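Local coordinates for protein NADH oxidoreductase (Mesorhizobium loti, PDB 3PI7) that probably binds NADPH and acts as an NAD(P)H-dependent oxidoreductase, possibly a quinone reductase, at residues Val52-Asn57 with Ala124-Ala129; Gly89-Gly94 with Lys101-Lys106. All coordinates share one frame; numbering follows the deposited sequence. Where two conformers were deposited one is given.

Contact 1: residues Val52-Asn57 with Ala124-Ala129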
ATOM      1  N   VAL A  52      33.562   9.996 -13.443  1.00 11.40           N
ATOM      2  CA  VAL A  52      34.050  11.118 -14.193  1.00 11.12           C
ATOM      3  C   VAL A  52      33.994  12.352 -13.319  1.00 13.63           C
ATOM      4  O   VAL A  52      33.157  12.445 -12.412  1.00 12.04           O
ATOM      5  CB  VAL A  52      33.270  11.322 -15.521  1.00 13.18           C
ATOM      6  CG1 VAL A  52      33.550  10.183 -16.492  1.00 13.66           C
ATOM      7  CG2 VAL A  52      31.763  11.473 -15.252  1.00 12.58           C
ATOM      8  N   LEU A  53      34.908  13.266 -13.576  1.00  9.68           N
ATOM      9  CA  LEU A  53      34.957  14.559 -12.898  1.00 10.18           C
ATOM     10  C   LEU A  53      34.395  15.567 -13.867  1.00 13.07           C
ATOM     11  O   LEU A  53      34.914  15.730 -14.992  1.00 12.65           O
ATOM     12  CB  LEU A  53      36.407  14.909 -12.527  1.00  9.68           C
ATOM     13  CG  LEU A  53      36.551  16.199 -11.767  1.00 12.30           C
ATOM     14  CD1 LEU A  53      35.931  16.093 -10.353  1.00 11.96           C
ATOM     15  CD2 LEU A  53      37.973  16.641 -11.708  1.00 16.19           C
ATOM     16  N   ILE A  54      33.338  16.233 -13.453  1.00 10.66           N
ATOM     17  CA  ILE A  54      32.646  17.184 -14.320  1.00  8.96           C
ATOM     18  C   ILE A  54      32.863  18.617 -13.862  1.00 12.46           C
ATOM     19  O   ILE A  54      32.597  18.936 -12.694  1.00 11.27           O
ATOM     20  CB  ILE A  54      31.135  16.851 -14.338  1.00 10.56           C
ATOM     21  CG1 ILE A  54      30.858  15.388 -14.812  1.00 11.14           C
ATOM     22  CG2 ILE A  54      30.382  17.817 -15.234  1.00 11.28           C
ATOM     23  CD1 ILE A  54      29.956  14.708 -13.966  1.00 19.13           C
ATOM     24  N   LYS A  55      33.211  19.504 -14.814  1.00  9.98           N
ATOM     25  CA  LYS A  55      33.278  20.931 -14.592  1.00  9.78           C
ATOM     26  C   LYS A  55      31.862  21.407 -14.759  1.00 13.79           C
ATOM     27  O   LYS A  55      31.352  21.399 -15.876  1.00 12.73           O
ATOM     28  CB  LYS A  55      34.242  21.609 -15.599  1.00 11.61           C
ATOM     29  CG  LYS A  55      34.356  23.094 -15.333  1.00 18.46           C
ATOM     30  CD  LYS A  55      35.252  23.856 -16.337  1.00 17.36           C
ATOM     31  CE  LYS A  55      35.478  25.248 -15.754  1.00 25.41           C
ATOM     32  NZ  LYS A  55      36.701  25.904 -16.311  1.00 32.49           N
ATOM     33  N   VAL A  56      31.201  21.757 -13.644  1.00 10.68           N
ATOM     34  CA  VAL A  56      29.791  22.098 -13.643  1.00  9.56           C
ATOM     35  C   VAL A  56      29.518  23.445 -14.263  1.00 14.83           C
ATOM     36  O   VAL A  56      30.092  24.466 -13.846  1.00 15.58           O
ATOM     37  CB  VAL A  56      29.209  22.046 -12.195  1.00 11.23           C
ATOM     38  CG1 VAL A  56      27.714  22.273 -12.226  1.00 10.90           C
ATOM     39  CG2 VAL A  56      29.534  20.719 -11.514  1.00 10.38           C
ATOM     40  N   ASN A  57      28.586  23.439 -15.240  1.00 11.51           N
ATOM     41  CA  ASN A  57      28.144  24.654 -15.895  0.70 13.00           C
ATOM     42  C   ASN A  57      26.922  25.201 -15.153  1.00 16.24           C
ATOM     43  O   ASN A  57      26.898  26.377 -14.807  1.00 15.26           O
ATOM     44  CB  ASN A  57      27.839  24.393 -17.378  0.70 14.88           C
ATOM     45  CG  ASN A  57      27.343  25.623 -18.099  0.70 30.29           C
ATOM     46  OD1 ASN A  57      27.720  26.754 -17.786  0.70 32.98           O
ATOM     47  ND2 ASN A  57      26.537  25.426 -19.114  0.70 24.16           N
ATOM     48  N   ALA A 124      32.050  18.253  -9.974  1.00  9.98           N
ATOM     49  CA  ALA A 124      31.261  17.185  -9.332  1.00  9.95           C
ATOM     50  C   ALA A 124      31.775  15.856  -9.809  1.00 12.71           C
ATOM     51  O   ALA A 124      32.495  15.799 -10.813  1.00 10.13           O
ATOM     52  CB  ALA A 124      29.781  17.342  -9.692  1.00 11.36           C
ATOM     53  N   VAL A 125      31.446  14.791  -9.087  1.00 11.09           N
ATOM     54  CA  VAL A 125      31.817  13.450  -9.522  1.00 10.74           C
ATOM     55  C   VAL A 125      30.534  12.676  -9.787  1.00 13.18           C
ATOM     56  O   VAL A 125      29.592  12.745  -8.990  1.00 10.74           O
ATOM     57  CB  VAL A 125      32.728  12.721  -8.494  1.00 14.14           C
ATOM     58  CG1 VAL A 125      32.982  11.274  -8.911  1.00 14.90           C
ATOM     59  CG2 VAL A 125      34.036  13.465  -8.308  1.00 14.02           C
ATOM     60  N   ALA A 126      30.484  11.967 -10.905  1.00 11.11           N
ATOM     61  CA  ALA A 126      29.359  11.097 -11.184  1.00 10.63           C
ATOM     62  C   ALA A 126      29.871   9.807 -11.744  1.00 13.24           C
ATOM     63  O   ALA A 126      30.967   9.767 -12.328  1.00 12.24           O
ATOM     64  CB  ALA A 126      28.394  11.789 -12.183  1.00 11.02           C
ATOM     65  N   GLU A 127      29.070   8.757 -11.645  1.00 10.43           N
ATOM     66  CA  GLU A 127      29.374   7.500 -12.357  1.00 10.73           C
ATOM     67  C   GLU A 127      29.290   7.777 -13.832  1.00 13.50           C
ATOM     68  O   GLU A 127      28.419   8.557 -14.246  1.00 13.69           O
ATOM     69  CB  GLU A 127      28.337   6.407 -11.989  1.00 12.50           C
ATOM     70  CG  GLU A 127      28.461   5.953 -10.553  1.00 12.83           C
ATOM     71  CD  GLU A 127      29.765   5.258 -10.206  1.00 21.58           C
ATOM     72  OE1 GLU A 127      30.369   4.630 -11.103  1.00 22.62           O
ATOM     73  OE2 GLU A 127      30.234   5.438  -9.062  1.00 25.93           O
ATOM     74  N   ALA A 128      30.161   7.146 -14.650  1.00 12.14           N
ATOM     75  CA  ALA A 128      30.061   7.319 -16.111  1.00 12.60           C
ATOM     76  C   ALA A 128      28.641   6.971 -16.568  1.00 15.78           C
ATOM     77  O   ALA A 128      28.026   7.689 -17.388  1.00 14.36           O
ATOM     78  CB  ALA A 128      31.085   6.439 -16.811  1.00 14.81           C
ATOM     79  N   ALA A 129      28.083   5.915 -15.958  1.00 13.71           N
ATOM     80  CA  ALA A 129      26.734   5.416 -16.273  1.00 15.62           C
ATOM     81  C   ALA A 129      25.638   6.387 -15.892  1.00 18.52           C
ATOM     82  O   ALA A 129      24.495   6.196 -16.310  1.00 18.71           O
ATOM     83  CB  ALA A 129      26.508   4.081 -15.572  1.00 16.99           C
TER

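Contact 2: residues Gly89-Gly94 with Lys101-Lys106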
ATOM      1  N   GLY A  89      27.481  19.765 -17.378  1.00 13.26           N
ATOM      2  CA  GLY A  89      28.844  20.257 -17.408  1.00 12.50           C
ATOM      3  C   GLY A  89      29.686  19.476 -18.368  1.00 13.92           C
ATOM      4  O   GLY A  89      29.183  18.601 -19.070  1.00 13.39           O
ATOM      5  N   THR A  90      30.983  19.756 -18.364  1.00 11.68           N
ATOM      6  CA  THR A  90      31.897  19.085 -19.274  1.00 10.55           C
ATOM      7  C   THR A  90      32.805  18.187 -18.484  1.00 12.65           C
ATOM      8  O   THR A  90      33.344  18.610 -17.473  1.00 11.97           O
ATOM      9  CB  THR A  90      32.685  20.115 -20.080  1.00 17.35           C
ATOM     10  OG1 THR A  90      31.754  20.808 -20.926  1.00 22.53           O
ATOM     11  CG2 THR A  90      33.752  19.473 -20.961  1.00 11.25           C
ATOM     12  N   ILE A  91      32.991  16.964 -18.964  1.00  9.54           N
ATOM     13  CA  ILE A  91      33.894  16.015 -18.276  1.00 10.04           C
ATOM     14  C   ILE A  91      35.347  16.379 -18.554  1.00 14.26           C
ATOM     15  O   ILE A  91      35.771  16.406 -19.706  1.00 13.73           O
ATOM     16  CB  ILE A  91      33.581  14.555 -18.665  1.00 11.37           C
ATOM     17  CG1 ILE A  91      32.151  14.192 -18.153  1.00 11.06           C
ATOM     18  CG2 ILE A  91      34.660  13.639 -18.025  1.00 11.79           C
ATOM     19  CD1 ILE A  91      31.554  13.014 -18.755  1.00 10.73           C
ATOM     20  N   VAL A  92      36.120  16.623 -17.476  1.00 11.81           N
ATOM     21  CA  VAL A  92      37.501  17.076 -17.590  1.00 11.54           C
ATOM     22  C   VAL A  92      38.458  15.978 -17.178  1.00 16.81           C
ATOM     23  O   VAL A  92      39.645  16.097 -17.475  1.00 16.87           O
ATOM     24  CB  VAL A  92      37.754  18.410 -16.806  1.00 12.66           C
ATOM     25  CG1 VAL A  92      36.975  19.567 -17.466  1.00 11.71           C
ATOM     26  CG2 VAL A  92      37.384  18.270 -15.318  1.00 11.55           C
ATOM     27  N   ALA A  93      37.967  14.924 -16.509  1.00 13.17           N
ATOM     28  CA  ALA A  93      38.798  13.776 -16.121  1.00 13.71           C
ATOM     29  C   ALA A  93      37.919  12.558 -15.896  1.00 17.41           C
ATOM     30  O   ALA A  93      36.736  12.698 -15.609  1.00 16.16           O
ATOM     31  CB  ALA A  93      39.611  14.075 -14.856  1.00 14.41           C
ATOM     32  N   GLY A  94      38.489  11.377 -16.062  1.00 16.90           N
ATOM     33  CA  GLY A  94      37.750  10.142 -15.837  1.00 17.00           C
ATOM     34  C   GLY A  94      38.638   9.143 -15.147  1.00 20.81           C
ATOM     35  O   GLY A  94      39.851   9.255 -15.248  1.00 17.98           O
ATOM     36  N   LYS A 101      36.812   6.942 -19.396  1.00 14.86           N
ATOM     37  CA  LYS A 101      37.807   7.588 -20.272  1.00 15.16           C
ATOM     38  C   LYS A 101      37.210   8.083 -21.589  1.00 17.41           C
ATOM     39  O   LYS A 101      37.590   9.167 -22.051  1.00 17.93           O
ATOM     40  CB  LYS A 101      38.993   6.646 -20.561  1.00 17.57           C
ATOM     41  CG  LYS A 101      39.936   6.446 -19.384  1.00 28.71           C
ATOM     42  CD  LYS A 101      40.632   7.749 -18.957  1.00 41.27           C
ATOM     43  CE  LYS A 101      41.673   7.524 -17.882  1.00 51.40           C
ATOM     44  NZ  LYS A 101      41.987   8.785 -17.163  1.00 50.96           N
ATOM     45  N   SER A 102      36.249   7.354 -22.160  1.00 14.43           N
ATOM     46  CA  SER A 102      35.628   7.723 -23.428  1.00 13.26           C
ATOM     47  C   SER A 102      34.738   8.943 -23.321  1.00 17.33           C
ATOM     48  O   SER A 102      34.441   9.583 -24.335  1.00 16.93           O
ATOM     49  CB  SER A 102      34.814   6.552 -23.985  1.00 15.39           C
ATOM     50  OG  SER A 102      35.716   5.518 -24.345  1.00 17.05           O
ATOM     51  N   LEU A 103      34.309   9.271 -22.099  1.00 14.10           N
ATOM     52  CA  LEU A 103      33.440  10.428 -21.900  1.00 12.42           C
ATOM     53  C   LEU A 103      34.232  11.712 -21.740  1.00 14.91           C
ATOM     54  O   LEU A 103      33.640  12.783 -21.773  1.00 14.51           O
ATOM     55  CB  LEU A 103      32.545  10.218 -20.684  1.00 11.80           C
ATOM     56  CG  LEU A 103      31.421   9.182 -20.792  1.00 14.34           C
ATOM     57  CD1 LEU A 103      30.658   9.106 -19.448  1.00 14.71           C
ATOM     58  CD2 LEU A 103      30.426   9.534 -21.940  1.00 12.98           C
ATOM     59  N   VAL A 104      35.552  11.625 -21.503  1.00 12.17           N
ATOM     60  CA  VAL A 104      36.334  12.852 -21.257  1.00 11.91           C
ATOM     61  C   VAL A 104      36.196  13.833 -22.439  1.00 16.26           C
ATOM     62  O   VAL A 104      36.343  13.450 -23.608  1.00 16.92           O
ATOM     63  CB  VAL A 104      37.803  12.536 -20.898  1.00 16.44           C
ATOM     64  CG1 VAL A 104      38.602  13.810 -20.687  1.00 17.80           C
ATOM     65  CG2 VAL A 104      37.874  11.655 -19.658  1.00 14.85           C
ATOM     66  N   GLY A 105      35.880  15.091 -22.106  1.00 13.85           N
ATOM     67  CA  GLY A 105      35.684  16.154 -23.087  1.00 13.64           C
ATOM     68  C   GLY A 105      34.236  16.367 -23.447  1.00 17.25           C
ATOM     69  O   GLY A 105      33.900  17.381 -24.064  1.00 17.34           O
ATOM     70  N   LYS A 106      33.353  15.396 -23.108  1.00 14.41           N
ATOM     71  CA  LYS A 106      31.963  15.491 -23.506  1.00 12.52           C
ATOM     72  C   LYS A 106      31.174  16.314 -22.526  1.00 14.24           C
ATOM     73  O   LYS A 106      31.465  16.342 -21.335  1.00 14.17           O
ATOM     74  CB  LYS A 106      31.342  14.087 -23.671  1.00 13.91           C
ATOM     75  CG  LYS A 106      31.927  13.407 -24.894  1.00 21.22           C
ATOM     76  CD  LYS A 106      31.400  12.001 -25.127  1.00 32.73           C
ATOM     77  CE  LYS A 106      31.951  11.466 -26.438  1.00 37.12           C
ATOM     78  NZ  LYS A 106      32.522  10.088 -26.293  1.00 40.81           N
TER
HETATM   79  O   HOH W   1      41.085  11.581 -17.504  1.00 20.07           O

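Contact 1: residues Val52-Asn57 with Ala124-Ala129
Val52 and Ala126 exchange two backbone hydrogen bonds, Val52 N to Ala126 O at 2.8 Å and Ala126 N to Val52 O at 3.1 Å, and Ile54 and Ala124 do the same two residues further on. Ile54 N reaches Ala124 O at 2.8 Å in an almost straight bond (176° at the hydrogen), answered by Ala124 N to Ile54 O. Between these two hydrogen-bonded pairs, Leu53 and Val125 form the non-hydrogen-bonded pair of the antiparallel ladder. Here alpha hydrogens serve as weak donors: Val125 CA lies 3.3 Å from Val52 O.

The apolar contacts fall on both faces. On one, Leu53 has CG anti to its backbone N (chi1 -177°), and chi2 (68°) then turns CD1 toward Ala124 O and to 3.8 Å from Val125 CG2. On the other, the CD1 end of Ile54 reaches diagonally across to the methyl of Ala126, two residues on from its own partner Ala124, with 3.8 Å between Ile54 CD1 and Ala126 CB. Val56, beyond the last bridge, sets its CG2 against Ala124 CB, also at 3.8 Å. Phe110 of strand 107-111 packs on Ile54, Val56, Ala124 and Ala126, while Val44, Pro45 and Trp117 lie against the Leu53-Val125 face.

The small alanines facing branched residues belong to a buried, twisted antiparallel strand pair within the GroES-like domain of the medium-chain dehydrogenase/reductase family.

Contact 2: residues Gly89-Gly94 with Lys101-Lys106
A beta strand followed by a short helix and a type II turn, all within the GroES-like domain, brings residues 101-106 back across strand 86-94. Two backbone bonds join the returning chain to Ile91: its N donates to Lys106 O at 2.9 Å, nearly straight at 172°, and its O accepts from Gly105 N at 2.7 Å. Ile91 thus has both backbone polar atoms engaged by the last two residues of the turn from Leu103 to Lys106, itself closed by Lys106 N to Leu103 O. Gly105 adopts a positive phi (96°), a conformation suited to glycine at the third position of a type II turn.

The Ile91 side chain points into the turn and divides its two branches. CD1 extends to 3.5 Å from Leu103 CB, the two side chains crossing at a slant, whereas CG2, anti to the backbone N, meets Val104 CA at 3.7 Å. Val104 in turn lays CG2 over the backbone near Gly94, 3.7 Å from Gly94 N.

At the far end Lys101 bends at chi2 (-63°), which turns its ammonium back to the strand. NZ donates to Gly94 O at 2.9 Å from above the carbonyl plane, and a water accepts from both this NZ and Gly94 N, bridging the same two residues. Lys106 NZ, by contrast, returns to its own segment and binds Ser102 O.

The strand carries a classic beta bulge at Val92 and Ala93, set opposite Leu53 of the neighbouring strand. Helix 98-103 and the type II turn together connect 86-94 to 107-111, antiparallel neighbours in the sheet of the GroES-like domain.

Of the segments in question, strand 51-56 comes first, then strand 86-94, whose residues 89-94 pair with it: Leu53 N to Ala93 O and Lys55 N to Thr90 O, each 2.8 Å, are probable hydrogen bonds. Helix 98-103 and its turn then close the short loop of contact 2 before strand 107-111 begins. Only at 124-127 does the chain return to the opposite edge of 51-56, closing the longer loop of contact 1, within which contact 2 lies entirely. Strand 51-56 thus lies between 86-94 and 123-127. The two contacts, centred about 8 Å apart, also meet where Leu103 CD1 packs 3.6 Å from Ala128 O.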